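Local coordinates for conserved hypothetical protein (Streptococcus pneumoniae, PDB 2GK4), which is of unknown function but is probably a flavoprotein of DNA and pantothenate metabolism with a Rossmann-like alpha-beta-alpha core, at residues Ala42-Cys47 with Leu222-Ile227; Ile34-Leu39 with Leu55-His60; Ala202-Lys207 with Gln211-Lys216. One frame throughout, in Å; residues are numbered along the deposited sequence.

Overall arrangement
Along the chain, contact 2 opens first on helix 30-41, and contact 1 opens just after it where that helix runs into strand 45-50. Contact 2 then closes a short loop, when the chain leaving strand 45-50 comes back past the helix at residues 55-60. Contact 1 stays open until helix 216-228 near the C terminus, so the two cross. Contact 3, a hairpin of strands 202-205 and 210-213 at one side of the main sheet, is nested inside the long loop of contact 1 and follows contact 2 in series. Helix 216-228 links all three: Leu223 packs on Ile35, Lys216 on Ile34, and Lys226 forms a salt bridge with Glu206.

Contact 1. Residues Ala42-Cys47 with Leu222-Ile227; sequences AGYEVC and LLLEKI
The ring of Tyr44, the one aromatic group here, meets helix 216-228 through its outer part, and both of its aliphatic partners come in obliquely to the ring plane. Leu224 CD1 lies 3.7 Å from Tyr44 CE1, while Ile227 CG2 sits near the phenol end, 4.0 Å from Tyr44 CZ. These two residues are three apart on the helix, nearly one turn, and therefore present neighbouring branches to the same ring. The Leu224 side chain leaves with CG opposite the backbone N (chi1 176°), which carries its fork across to the loop. There CD1 also touches Ala42 CB at 3.7 Å and CD2 comes within 3.9 Å of the same methyl, so Ala42 and Tyr44 share the leucine between them. The contacts across are apolar; the Tyr44 hydroxyl finds its polar partner in His231 NE2, beyond the helix. Ile6 of strand 5-9 touches both Tyr44 and Ile227. Between the two loop contacts Gly43, with phi 99°, makes the Schellman turn that ends helix 30-41; Tyr44 N then makes a probable hydrogen bond with Leu39 O. The C-terminal helix thus packs against the turn between helix 30-41 and strand 45-50, a helix-to-strand connection of the kind that builds the parallel sheet of a Rossmann-like alpha/beta fold.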
ATOM      1  N   ALA A  42      21.021 -20.738 -13.209  1.00 23.26           N
ATOM      2  CA  ALA A  42      21.107 -21.771 -14.238  1.00 23.78           C
ATOM      3  C   ALA A  42      21.377 -21.227 -15.650  1.00 24.21           C
ATOM      4  O   ALA A  42      21.403 -21.998 -16.606  1.00 24.76           O
ATOM      5  CB  ALA A  42      19.833 -22.648 -14.228  1.00 24.82           C
ATOM      6  N   GLY A  43      21.562 -19.913 -15.783  1.00 22.59           N
ATOM      7  CA  GLY A  43      22.050 -19.299 -17.017  1.00 22.02           C
ATOM      8  C   GLY A  43      20.987 -18.695 -17.936  1.00 22.57           C
ATOM      9  O   GLY A  43      21.301 -18.296 -19.066  1.00 23.89           O
ATOM     10  N   TYR A  44      19.734 -18.621 -17.478  1.00 21.46           N
ATOM     11  CA  TYR A  44      18.652 -18.000 -18.267  1.00 21.96           C
ATOM     12  C   TYR A  44      18.674 -16.485 -18.203  1.00 21.83           C
ATOM     13  O   TYR A  44      19.076 -15.905 -17.190  1.00 22.17           O
ATOM     14  CB  TYR A  44      17.270 -18.469 -17.768  1.00 22.24           C
ATOM     15  CG  TYR A  44      17.024 -19.906 -18.128  1.00 24.78           C
ATOM     16  CD1 TYR A  44      17.327 -20.915 -17.227  1.00 25.39           C
ATOM     17  CD2 TYR A  44      16.544 -20.258 -19.398  1.00 26.21           C
ATOM     18  CE1 TYR A  44      17.142 -22.253 -17.549  1.00 28.37           C
ATOM     19  CE2 TYR A  44      16.349 -21.596 -19.737  1.00 25.50           C
ATOM     20  CZ  TYR A  44      16.650 -22.585 -18.802  1.00 26.87           C
ATOM     21  OH  TYR A  44      16.489 -23.918 -19.113  1.00 28.88           O
ATOM     22  N   GLU A  45      18.243 -15.873 -19.304  1.00 21.68           N
ATOM     23  CA  GLU A  45      17.960 -14.456 -19.379  1.00 23.45           C
ATOM     24  C   GLU A  45      16.538 -14.290 -18.843  1.00 21.40           C
ATOM     25  O   GLU A  45      15.628 -15.021 -19.268  1.00 20.67           O
ATOM     26  CB  GLU A  45      18.044 -13.991 -20.834  1.00 23.35           C
ATOM     27  CG  GLU A  45      17.660 -12.529 -21.028  1.00 27.81           C
ATOM     28  CD  GLU A  45      17.824 -12.089 -22.486  1.00 29.07           C
ATOM     29  OE1 GLU A  45      17.135 -11.110 -22.893  1.00 35.65           O
ATOM     30  OE2 GLU A  45      18.613 -12.753 -23.214  1.00 31.41           O
ATOM     31  N   VAL A  46      16.374 -13.421 -17.850  1.00 20.30           N
ATOM     32  CA  VAL A  46      15.063 -13.227 -17.204  1.00 21.04           C
ATOM     33  C   VAL A  46      14.686 -11.759 -17.237  1.00 21.06           C
ATOM     34  O   VAL A  46      15.506 -10.899 -16.931  1.00 20.78           O
ATOM     35  CB  VAL A  46      15.066 -13.673 -15.716  1.00 20.82           C
ATOM     36  CG1 VAL A  46      13.670 -13.406 -15.059  1.00 22.45           C
ATOM     37  CG2 VAL A  46      15.466 -15.148 -15.584  1.00 22.06           C
ATOM     38  N   CYS A  47      13.432 -11.476 -17.572  1.00 21.02           N
ATOM     39  CA  CYS A  47      12.898 -10.143 -17.406  1.00 20.32           C
ATOM     40  C   CYS A  47      11.851 -10.233 -16.301  1.00 20.26           C
ATOM     41  O   CYS A  47      10.892 -11.035 -16.400  1.00 19.40           O
ATOM     42  CB  CYS A  47      12.277  -9.650 -18.713  1.00 21.37           C
ATOM     43  SG  CYS A  47      11.302  -8.114 -18.469  1.00 25.16           S
ATOM     44  N   LEU A 222      11.795 -27.615  -9.404  1.00 24.08           N
ATOM     45  CA  LEU A 222      10.886 -28.302 -10.313  1.00 23.58           C
ATOM     46  C   LEU A 222      10.538 -27.426 -11.524  1.00 23.17           C
ATOM     47  O   LEU A 222      10.535 -27.899 -12.672  1.00 23.16           O
ATOM     48  CB  LEU A 222       9.626 -28.788  -9.578  1.00 23.41           C
ATOM     49  CG  LEU A 222       8.662 -29.632 -10.437  1.00 22.62           C
ATOM     50  CD1 LEU A 222       9.369 -30.810 -11.084  1.00 22.75           C
ATOM     51  CD2 LEU A 222       7.468 -30.112  -9.609  1.00 23.61           C
ATOM     52  N   LEU A 223      10.255 -26.147 -11.299  1.00 23.61           N
ATOM     53  CA  LEU A 223      10.042 -25.255 -12.428  1.00 23.84           C
ATOM     54  C   LEU A 223      11.275 -25.246 -13.303  1.00 24.27           C
ATOM     55  O   LEU A 223      11.147 -25.269 -14.518  1.00 24.80           O
ATOM     56  CB  LEU A 223       9.748 -23.825 -11.983  1.00 24.31           C
ATOM     57  CG  LEU A 223       8.283 -23.488 -11.781  1.00 26.10           C
ATOM     58  CD1 LEU A 223       8.189 -22.152 -11.004  1.00 27.25           C
ATOM     59  CD2 LEU A 223       7.561 -23.395 -13.128  1.00 24.62           C
ATOM     60  N   LEU A 224      12.467 -25.223 -12.696  1.00 24.51           N
ATOM     61  CA  LEU A 224      13.694 -25.262 -13.513  1.00 25.61           C
ATOM     62  C   LEU A 224      13.723 -26.508 -14.402  1.00 26.17           C
ATOM     63  O   LEU A 224      13.996 -26.418 -15.611  1.00 26.10           O
ATOM     64  CB  LEU A 224      14.965 -25.112 -12.652  1.00 25.45           C
ATOM     65  CG  LEU A 224      16.315 -25.234 -13.412  1.00 26.24           C
ATOM     66  CD1 LEU A 224      16.472 -24.134 -14.449  1.00 28.43           C
ATOM     67  CD2 LEU A 224      17.504 -25.189 -12.420  1.00 27.04           C
ATOM     68  N   GLU A 225      13.411 -27.656 -13.808  0.50 26.47           N
ATOM     69  CA  GLU A 225      13.356 -28.922 -14.528  0.50 27.38           C
ATOM     70  C   GLU A 225      12.347 -28.888 -15.682  0.50 27.59           C
ATOM     71  O   GLU A 225      12.630 -29.358 -16.785  0.50 27.99           O
ATOM     72  CB  GLU A 225      13.023 -30.053 -13.541  0.50 27.19           C
ATOM     73  CG  GLU A 225      12.958 -31.444 -14.152  0.50 28.34           C
ATOM     74  CD  GLU A 225      12.320 -32.449 -13.207  0.50 28.30           C
ATOM     75  OE1 GLU A 225      12.896 -32.662 -12.125  0.50 31.45           O
ATOM     76  OE2 GLU A 225      11.257 -33.020 -13.548  0.50 29.24           O
ATOM     77  N   LYS A 226      11.168 -28.328 -15.425  1.00 27.73           N
ATOM     78  CA  LYS A 226      10.114 -28.281 -16.428  1.00 28.12           C
ATOM     79  C   LYS A 226      10.495 -27.355 -17.567  1.00 27.88           C
ATOM     80  O   LYS A 226      10.225 -27.645 -18.750  1.00 29.05           O
ATOM     81  CB  LYS A 226       8.792 -27.880 -15.779  1.00 28.00           C
ATOM     82  CG  LYS A 226       8.228 -29.010 -14.910  1.00 29.68           C
ATOM     83  CD  LYS A 226       6.889 -28.642 -14.328  1.00 31.35           C
ATOM     84  CE  LYS A 226       5.750 -29.124 -15.212  1.00 34.50           C
ATOM     85  NZ  LYS A 226       5.775 -30.611 -15.431  1.00 35.21           N
ATOM     86  N   ILE A 227      11.145 -26.246 -17.224  1.00 27.22           N
ATOM     87  CA  ILE A 227      11.591 -25.322 -18.249  1.00 27.37           C
ATOM     88  C   ILE A 227      12.742 -25.920 -19.062  1.00 28.57           C
ATOM     89  O   ILE A 227      12.770 -25.774 -20.290  1.00 29.31           O
ATOM     90  CB  ILE A 227      11.962 -23.937 -17.652  1.00 26.57           C
ATOM     91  CG1 ILE A 227      10.672 -23.217 -17.252  1.00 23.84           C
ATOM     92  CG2 ILE A 227      12.727 -23.090 -18.667  1.00 26.32           C
ATOM     93  CD1 ILE A 227      10.918 -22.054 -16.346  1.00 25.54           C
TER

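Contact 2. Residues Ile34-Leu39 with Leu55-His60; sequences IITETL and LKPEPH
Pro57 presses its ring against helix 30-41, and the apolar part of the contact rests on this one residue. Its CG is 3.8 Å from Thr36 CG2, the two side chains crossing at about a right angle. With that methyl opposite the backbone N, the Thr36 hydroxyl is turned back along the helix, where OG1 hydrogen-bonds Gly32 O; the carbon side is what Pro57 meets. Pro57 CB adds a looser approach, 4.2 Å from Glu37 CG.

The polar part runs through a water. Glu37 stretches its chain beyond CG (chi2 170°), and OE2 accepts a hydrogen bond of 2.6 Å from this water, which in turn accepts one from Glu58 N at 2.9 Å. A loop amide is thereby tied to a helix carboxylate. Lys33, one turn earlier, forms a salt bridge with the same OE2 and probably stabilises its negative charge. Glu58 OE2 stays 6.9 Å from Glu37 OE2, so any repulsion between the two carboxylates is likely to be modest.

Pro57 also packs on Leu48, and Thr36 on Val46 and Val8, so the loop between strands 45-50 and 63-67 lies along one flank of helix 30-41 above the parallel sheet. Ile34 and Thr38 of this helix instead pack against helix 216-228.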
ATOM      1  N   ILE A  34      12.734 -16.170  -5.556  1.00 19.58           N
ATOM      2  CA  ILE A  34      13.505 -17.430  -5.532  1.00 19.99           C
ATOM      3  C   ILE A  34      13.494 -18.086  -6.909  1.00 19.34           C
ATOM      4  O   ILE A  34      14.524 -18.592  -7.379  1.00 19.90           O
ATOM      5  CB  ILE A  34      12.972 -18.415  -4.460  1.00 20.24           C
ATOM      6  CG1 ILE A  34      13.145 -17.821  -3.043  1.00 23.05           C
ATOM      7  CG2 ILE A  34      13.728 -19.763  -4.531  1.00 21.52           C
ATOM      8  CD1 ILE A  34      12.466 -18.666  -1.948  1.00 23.76           C
ATOM      9  N   ILE A  35      12.349 -18.043  -7.582  1.00 17.54           N
ATOM     10  CA  ILE A  35      12.270 -18.596  -8.933  1.00 17.92           C
ATOM     11  C   ILE A  35      13.242 -17.874  -9.858  1.00 17.93           C
ATOM     12  O   ILE A  35      13.996 -18.509 -10.605  1.00 17.25           O
ATOM     13  CB  ILE A  35      10.822 -18.531  -9.450  1.00 17.68           C
ATOM     14  CG1 ILE A  35       9.992 -19.562  -8.641  1.00 18.26           C
ATOM     15  CG2 ILE A  35      10.772 -18.822 -10.969  1.00 19.04           C
ATOM     16  CD1 ILE A  35       8.444 -19.346  -8.807  1.00 18.85           C
ATOM     17  N   THR A  36      13.240 -16.550  -9.770  1.00 17.84           N
ATOM     18  CA  THR A  36      14.106 -15.730 -10.613  1.00 19.27           C
ATOM     19  C   THR A  36      15.573 -16.046 -10.332  1.00 19.90           C
ATOM     20  O   THR A  36      16.336 -16.259 -11.281  1.00 18.75           O
ATOM     21  CB  THR A  36      13.796 -14.225 -10.444  1.00 18.93           C
ATOM     22  OG1 THR A  36      12.424 -13.975 -10.820  1.00 21.09           O
ATOM     23  CG2 THR A  36      14.729 -13.359 -11.335  1.00 20.41           C
ATOM     24  N   GLU A  37      15.971 -16.050  -9.054  1.00 19.48           N
ATOM     25  CA  GLU A  37      17.356 -16.437  -8.673  1.00 21.66           C
ATOM     26  C   GLU A  37      17.745 -17.799  -9.229  1.00 21.85           C
ATOM     27  O   GLU A  37      18.843 -17.981  -9.746  1.00 20.86           O
ATOM     28  CB  GLU A  37      17.489 -16.486  -7.157  1.00 21.33           C
ATOM     29  CG  GLU A  37      17.368 -15.125  -6.526  1.00 24.14           C
ATOM     30  CD  GLU A  37      17.247 -15.185  -5.008  1.00 29.66           C
ATOM     31  OE1 GLU A  37      16.941 -16.264  -4.416  1.00 30.12           O
ATOM     32  OE2 GLU A  37      17.430 -14.122  -4.401  1.00 32.80           O
ATOM     33  N   THR A  38      16.822 -18.752  -9.125  1.00 21.41           N
ATOM     34  CA  THR A  38      17.067 -20.106  -9.612  1.00 21.67           C
ATOM     35  C   THR A  38      17.334 -20.106 -11.101  1.00 20.39           C
ATOM     36  O   THR A  38      18.306 -20.747 -11.564  1.00 20.55           O
ATOM     37  CB  THR A  38      15.924 -21.062  -9.233  1.00 21.02           C
ATOM     38  OG1 THR A  38      15.817 -21.078  -7.804  1.00 22.93           O
ATOM     39  CG2 THR A  38      16.208 -22.486  -9.718  1.00 22.16           C
ATOM     40  N   LEU A  39      16.514 -19.365 -11.853  1.00 20.05           N
ATOM     41  CA  LEU A  39      16.694 -19.314 -13.315  1.00 20.10           C
ATOM     42  C   LEU A  39      17.996 -18.611 -13.699  1.00 19.49           C
ATOM     43  O   LEU A  39      18.752 -19.084 -14.570  1.00 19.92           O
ATOM     44  CB  LEU A  39      15.482 -18.634 -13.973  1.00 20.16           C
ATOM     45  CG  LEU A  39      14.189 -19.422 -13.741  1.00 20.34           C
ATOM     46  CD1 LEU A  39      13.003 -18.536 -14.060  1.00 21.63           C
ATOM     47  CD2 LEU A  39      14.170 -20.710 -14.565  1.00 25.13           C
ATOM     48  N   LEU A  55      10.014  -8.115  -2.790  1.00 24.63           N
ATOM     49  CA  LEU A  55      11.398  -8.516  -2.538  1.00 25.44           C
ATOM     50  C   LEU A  55      12.091  -8.648  -3.873  1.00 25.67           C
ATOM     51  O   LEU A  55      11.587  -9.292  -4.758  1.00 26.12           O
ATOM     52  CB  LEU A  55      11.434  -9.864  -1.796  1.00 25.77           C
ATOM     53  CG  LEU A  55      10.828  -9.803  -0.386  1.00 27.01           C
ATOM     54  CD1 LEU A  55      10.695 -11.225   0.224  1.00 28.06           C
ATOM     55  CD2 LEU A  55      11.646  -8.876   0.505  1.00 31.77           C
ATOM     56  N   LYS A  56      13.245  -8.025  -4.025  1.00 26.19           N
ATOM     57  CA  LYS A  56      13.921  -8.082  -5.322  1.00 27.31           C
ATOM     58  C   LYS A  56      15.124  -9.019  -5.288  1.00 25.06           C
ATOM     59  O   LYS A  56      15.889  -9.017  -4.325  1.00 24.75           O
ATOM     60  CB  LYS A  56      14.412  -6.684  -5.766  1.00 27.77           C
ATOM     61  CG  LYS A  56      13.406  -5.529  -5.648  1.00 32.19           C
ATOM     62  CD  LYS A  56      12.321  -5.595  -6.729  1.00 34.76           C
ATOM     63  CE  LYS A  56      11.459  -4.331  -6.714  1.00 34.85           C
ATOM     64  NZ  LYS A  56      10.758  -4.057  -5.427  1.00 35.53           N
ATOM     65  N   PRO A  57      15.332  -9.771  -6.380  1.00 24.23           N
ATOM     66  CA  PRO A  57      16.604 -10.462  -6.497  1.00 24.11           C
ATOM     67  C   PRO A  57      17.752  -9.450  -6.604  1.00 23.82           C
ATOM     68  O   PRO A  57      17.542  -8.281  -6.987  1.00 24.14           O
ATOM     69  CB  PRO A  57      16.485 -11.247  -7.815  1.00 24.24           C
ATOM     70  CG  PRO A  57      15.135 -11.019  -8.347  1.00 24.57           C
ATOM     71  CD  PRO A  57      14.446  -9.992  -7.545  1.00 24.39           C
ATOM     72  N   GLU A  58      18.947  -9.897  -6.288  1.00 23.91           N
ATOM     73  CA  GLU A  58      20.123  -9.055  -6.489  1.00 25.78           C
ATOM     74  C   GLU A  58      20.319  -8.807  -7.979  1.00 25.66           C
ATOM     75  O   GLU A  58      19.976  -9.665  -8.811  1.00 22.79           O
ATOM     76  CB  GLU A  58      21.377  -9.724  -5.915  1.00 27.34           C
ATOM     77  CG  GLU A  58      21.393  -9.768  -4.384  1.00 30.47           C
ATOM     78  CD  GLU A  58      21.405  -8.386  -3.784  1.00 37.15           C
ATOM     79  OE1 GLU A  58      22.406  -7.669  -3.996  1.00 39.74           O
ATOM     80  OE2 GLU A  58      20.417  -8.006  -3.109  1.00 38.68           O
ATOM     81  N   PRO A  59      20.915  -7.655  -8.314  1.00 25.99           N
ATOM     82  CA  PRO A  59      21.314  -7.360  -9.693  1.00 25.78           C
ATOM     83  C   PRO A  59      22.094  -8.496 -10.323  1.00 24.18           C
ATOM     84  O   PRO A  59      22.877  -9.182  -9.658  1.00 25.13           O
ATOM     85  CB  PRO A  59      22.211  -6.125  -9.524  1.00 25.39           C
ATOM     86  CG  PRO A  59      21.600  -5.430  -8.334  1.00 27.38           C
ATOM     87  CD  PRO A  59      21.296  -6.557  -7.394  1.00 26.36           C
ATOM     88  N   HIS A  60      21.855  -8.698 -11.617  1.00 22.86           N
ATOM     89  CA  HIS A  60      22.470  -9.781 -12.366  1.00 22.24           C
ATOM     90  C   HIS A  60      22.559  -9.364 -13.818  1.00 20.70           C
ATOM     91  O   HIS A  60      21.625  -8.746 -14.327  1.00 20.16           O
ATOM     92  CB  HIS A  60      21.622 -11.058 -12.258  1.00 21.97           C
ATOM     93  CG  HIS A  60      22.323 -12.300 -12.699  1.00 20.44           C
ATOM     94  ND1 HIS A  60      22.484 -12.632 -14.028  1.00 20.19           N
ATOM     95  CD2 HIS A  60      22.879 -13.308 -11.987  1.00 21.53           C
ATOM     96  CE1 HIS A  60      23.122 -13.783 -14.113  1.00 21.77           C
ATOM     97  NE2 HIS A  60      23.381 -14.207 -12.889  1.00 22.22           N
TER
HETATM   98  O   HOH W   1      19.181 -12.648  -5.567  1.00 28.61           O

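Contact 3. Residues Ala202-Lys207 with Gln211-Lys216; sequences AIFVEK and QTVQTK
Gln211 O receives the backbone N-H of Phe204 at 2.7 Å, the shortest bond between the strands, and is also approached by the CA-H of Ile203. Its reciprocal, from Gln211 N to Phe204 O, is 3.1 Å long and lies in the carbonyl plane, on a lone pair. Two residues along, Ala202 and Val213 form the next hydrogen-bonded pair, joined by Val213 N to Ala202 O (2.9 Å, 163° at the hydrogen) and by Ala202 N to Val213 O. These antiparallel pairs make the beta hairpin that extends the main sheet past strand 186-191, with strand 210-213 outermost within the chain. Between them comes the non-hydrogen-bonded pair Ile203 and Thr212, whose side chains lie side by side and point the same way, Ile203 CG1 being 4.1 Å from Thr212 CG2. Ile203 also packs on helix 168-182. The other face carries Ala202, Phe204, Gln211 and Val213. Val213 CG2, set between its own backbone N and carbonyl carbon, lies 3.9 Å from Ala202 CB and equally far from Phe204 CE1, oblique to the ring. Helix 216-228 covers this face, Leu222 touching Phe204 and Ile219 touching Val213; Thr215 N-caps the helix through OG1 to Glu218 N.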
ATOM      1  N   ALA A 202       2.766 -27.158  -2.478  1.00 20.07           N
ATOM      2  CA  ALA A 202       2.182 -26.751  -3.752  1.00 19.82           C
ATOM      3  C   ALA A 202       1.963 -27.941  -4.661  1.00 20.09           C
ATOM      4  O   ALA A 202       2.628 -28.984  -4.539  1.00 21.82           O
ATOM      5  CB  ALA A 202       3.070 -25.713  -4.461  1.00 20.02           C
ATOM      6  N   ILE A 203       1.005 -27.782  -5.553  1.00 20.92           N
ATOM      7  CA  ILE A 203       0.659 -28.836  -6.497  1.00 20.32           C
ATOM      8  C   ILE A 203       0.820 -28.259  -7.878  1.00 20.13           C
ATOM      9  O   ILE A 203       0.166 -27.270  -8.229  1.00 20.82           O
ATOM     10  CB  ILE A 203      -0.780 -29.327  -6.281  1.00 20.14           C
ATOM     11  CG1 ILE A 203      -1.040 -29.610  -4.775  1.00 22.03           C
ATOM     12  CG2 ILE A 203      -1.118 -30.515  -7.216  1.00 20.27           C
ATOM     13  CD1 ILE A 203      -2.495 -29.766  -4.420  1.00 27.24           C
ATOM     14  N   PHE A 204       1.675 -28.901  -8.675  1.00 19.91           N
ATOM     15  CA  PHE A 204       1.883 -28.523 -10.073  1.00 18.60           C
ATOM     16  C   PHE A 204       0.771 -29.207 -10.860  1.00 19.33           C
ATOM     17  O   PHE A 204       0.778 -30.437 -11.018  1.00 18.57           O
ATOM     18  CB  PHE A 204       3.283 -28.986 -10.538  1.00 18.57           C
ATOM     19  CG  PHE A 204       4.397 -28.061 -10.135  1.00 19.86           C
ATOM     20  CD1 PHE A 204       4.538 -27.620  -8.807  1.00 19.53           C
ATOM     21  CD2 PHE A 204       5.344 -27.660 -11.084  1.00 20.89           C
ATOM     22  CE1 PHE A 204       5.591 -26.765  -8.443  1.00 18.23           C
ATOM     23  CE2 PHE A 204       6.409 -26.827 -10.737  1.00 18.86           C
ATOM     24  CZ  PHE A 204       6.544 -26.384  -9.420  1.00 19.89           C
ATOM     25  N   VAL A 205      -0.223 -28.412 -11.240  1.00 19.16           N
ATOM     26  CA  VAL A 205      -1.394 -28.882 -11.922  1.00 20.03           C
ATOM     27  C   VAL A 205      -1.255 -28.728 -13.447  1.00 21.48           C
ATOM     28  O   VAL A 205      -1.150 -27.599 -14.029  1.00 21.51           O
ATOM     29  CB  VAL A 205      -2.693 -28.170 -11.394  1.00 19.88           C
ATOM     30  CG1 VAL A 205      -3.937 -28.739 -12.068  1.00 20.13           C
ATOM     31  CG2 VAL A 205      -2.828 -28.354  -9.881  1.00 19.09           C
ATOM     32  N   GLU A 206      -1.291 -29.876 -14.103  1.00 22.28           N
ATOM     33  CA  GLU A 206      -1.424 -29.911 -15.540  1.00 24.34           C
ATOM     34  C   GLU A 206      -2.749 -30.559 -15.937  1.00 24.87           C
ATOM     35  O   GLU A 206      -3.511 -31.028 -15.105  1.00 24.93           O
ATOM     36  CB  GLU A 206      -0.232 -30.652 -16.146  1.00 25.21           C
ATOM     37  CG  GLU A 206       1.096 -29.957 -15.890  1.00 27.77           C
ATOM     38  CD  GLU A 206       2.285 -30.836 -16.222  1.00 34.08           C
ATOM     39  OE1 GLU A 206       2.329 -31.997 -15.788  1.00 38.53           O
ATOM     40  OE2 GLU A 206       3.211 -30.376 -16.903  1.00 38.70           O
ATOM     41  N   LYS A 207      -3.016 -30.580 -17.235  1.00 26.31           N
ATOM     42  CA  LYS A 207      -4.281 -31.056 -17.753  1.00 27.62           C
ATOM     43  C   LYS A 207      -4.609 -32.459 -17.245  1.00 26.44           C
ATOM     44  O   LYS A 207      -5.697 -32.698 -16.735  1.00 27.48           O
ATOM     45  CB  LYS A 207      -4.203 -31.048 -19.272  1.00 28.32           C
ATOM     46  CG  LYS A 207      -5.510 -31.344 -19.960  1.00 33.18           C
ATOM     47  CD  LYS A 207      -5.588 -30.547 -21.258  1.00 39.82           C
ATOM     48  CE  LYS A 207      -4.765 -31.175 -22.377  1.00 42.76           C
ATOM     49  NZ  LYS A 207      -5.488 -31.039 -23.694  1.00 45.25           N
ATOM     50  N   GLN A 211       1.897 -33.029  -9.824  0.60 19.32           N
ATOM     51  CA  GLN A 211       3.089 -33.313  -9.046  0.60 19.83           C
ATOM     52  C   GLN A 211       2.973 -32.427  -7.824  0.60 19.56           C
ATOM     53  O   GLN A 211       2.330 -31.391  -7.878  0.60 19.60           O
ATOM     54  CB  GLN A 211       4.366 -33.018  -9.838  0.60 19.17           C
ATOM     55  CG  GLN A 211       5.671 -33.468  -9.134  0.60 21.01           C
ATOM     56  CD  GLN A 211       6.875 -33.546 -10.072  0.60 21.91           C
ATOM     57  OE1 GLN A 211       6.739 -33.442 -11.283  0.60 24.41           O
ATOM     58  NE2 GLN A 211       8.059 -33.731  -9.505  0.60 22.99           N
ATOM     59  N   THR A 212       3.558 -32.861  -6.716  1.00 19.92           N
ATOM     60  CA  THR A 212       3.535 -32.068  -5.486  1.00 20.98           C
ATOM     61  C   THR A 212       4.915 -31.774  -4.981  1.00 21.34           C
ATOM     62  O   THR A 212       5.853 -32.547  -5.208  1.00 20.66           O
ATOM     63  CB  THR A 212       2.740 -32.750  -4.350  1.00 22.24           C
ATOM     64  OG1 THR A 212       3.352 -34.019  -4.048  1.00 24.56           O
ATOM     65  CG2 THR A 212       1.302 -33.014  -4.774  1.00 21.82           C
ATOM     66  N   VAL A 213       5.037 -30.649  -4.281  1.00 21.49           N
ATOM     67  CA  VAL A 213       6.293 -30.239  -3.671  1.00 22.89           C
ATOM     68  C   VAL A 213       6.029 -29.646  -2.277  1.00 22.80           C
ATOM     69  O   VAL A 213       4.902 -29.274  -1.945  1.00 22.26           O
ATOM     70  CB  VAL A 213       7.080 -29.195  -4.536  1.00 23.52           C
ATOM     71  CG1 VAL A 213       7.594 -29.812  -5.841  1.00 25.02           C
ATOM     72  CG2 VAL A 213       6.217 -27.961  -4.780  1.00 23.26           C
ATOM     73  N   GLN A 214       7.086 -29.533  -1.481  1.00 23.36           N
ATOM     74  CA  GLN A 214       6.942 -29.207  -0.073  1.00 24.53           C
ATOM     75  C   GLN A 214       7.503 -27.876   0.378  1.00 23.55           C
ATOM     76  O   GLN A 214       7.176 -27.431   1.489  1.00 22.86           O
ATOM     77  CB  GLN A 214       7.586 -30.309   0.779  1.00 25.74           C
ATOM     78  CG  GLN A 214       6.724 -31.500   0.916  1.00 31.72           C
ATOM     79  CD  GLN A 214       5.364 -31.157   1.499  1.00 36.78           C
ATOM     80  OE1 GLN A 214       4.353 -31.536   0.938  1.00 38.49           O
ATOM     81  NE2 GLN A 214       5.339 -30.396   2.600  1.00 38.21           N
ATOM     82  N   THR A 215       8.388 -27.297  -0.441  1.00 23.39           N
ATOM     83  CA  THR A 215       9.098 -26.051  -0.111  1.00 24.13           C
ATOM     84  C   THR A 215       9.219 -25.137  -1.315  1.00 23.82           C
ATOM     85  O   THR A 215       9.086 -25.565  -2.479  1.00 22.77           O
ATOM     86  CB  THR A 215      10.550 -26.296   0.442  1.00 24.57           C
ATOM     87  OG1 THR A 215      11.374 -26.866  -0.589  1.00 24.06           O
ATOM     88  CG2 THR A 215      10.544 -27.230   1.635  1.00 25.18           C
ATOM     89  N   LYS A 216       9.493 -23.865  -1.034  1.00 23.80           N
ATOM     90  CA  LYS A 216       9.742 -22.872  -2.061  1.00 24.74           C
ATOM     91  C   LYS A 216      10.909 -23.263  -2.930  1.00 24.50           C
ATOM     92  O   LYS A 216      10.867 -23.074  -4.128  1.00 25.00           O
ATOM     93  CB  LYS A 216      10.041 -21.507  -1.414  1.00 24.09           C
ATOM     94  CG  LYS A 216       8.783 -20.797  -0.908  1.00 26.18           C
ATOM     95  CD  LYS A 216       9.115 -19.469  -0.149  1.00 25.91           C
ATOM     96  CE  LYS A 216       7.847 -18.664   0.105  1.00 28.39           C
ATOM     97  NZ  LYS A 216       6.851 -19.440   0.967  1.00 25.25           N
TER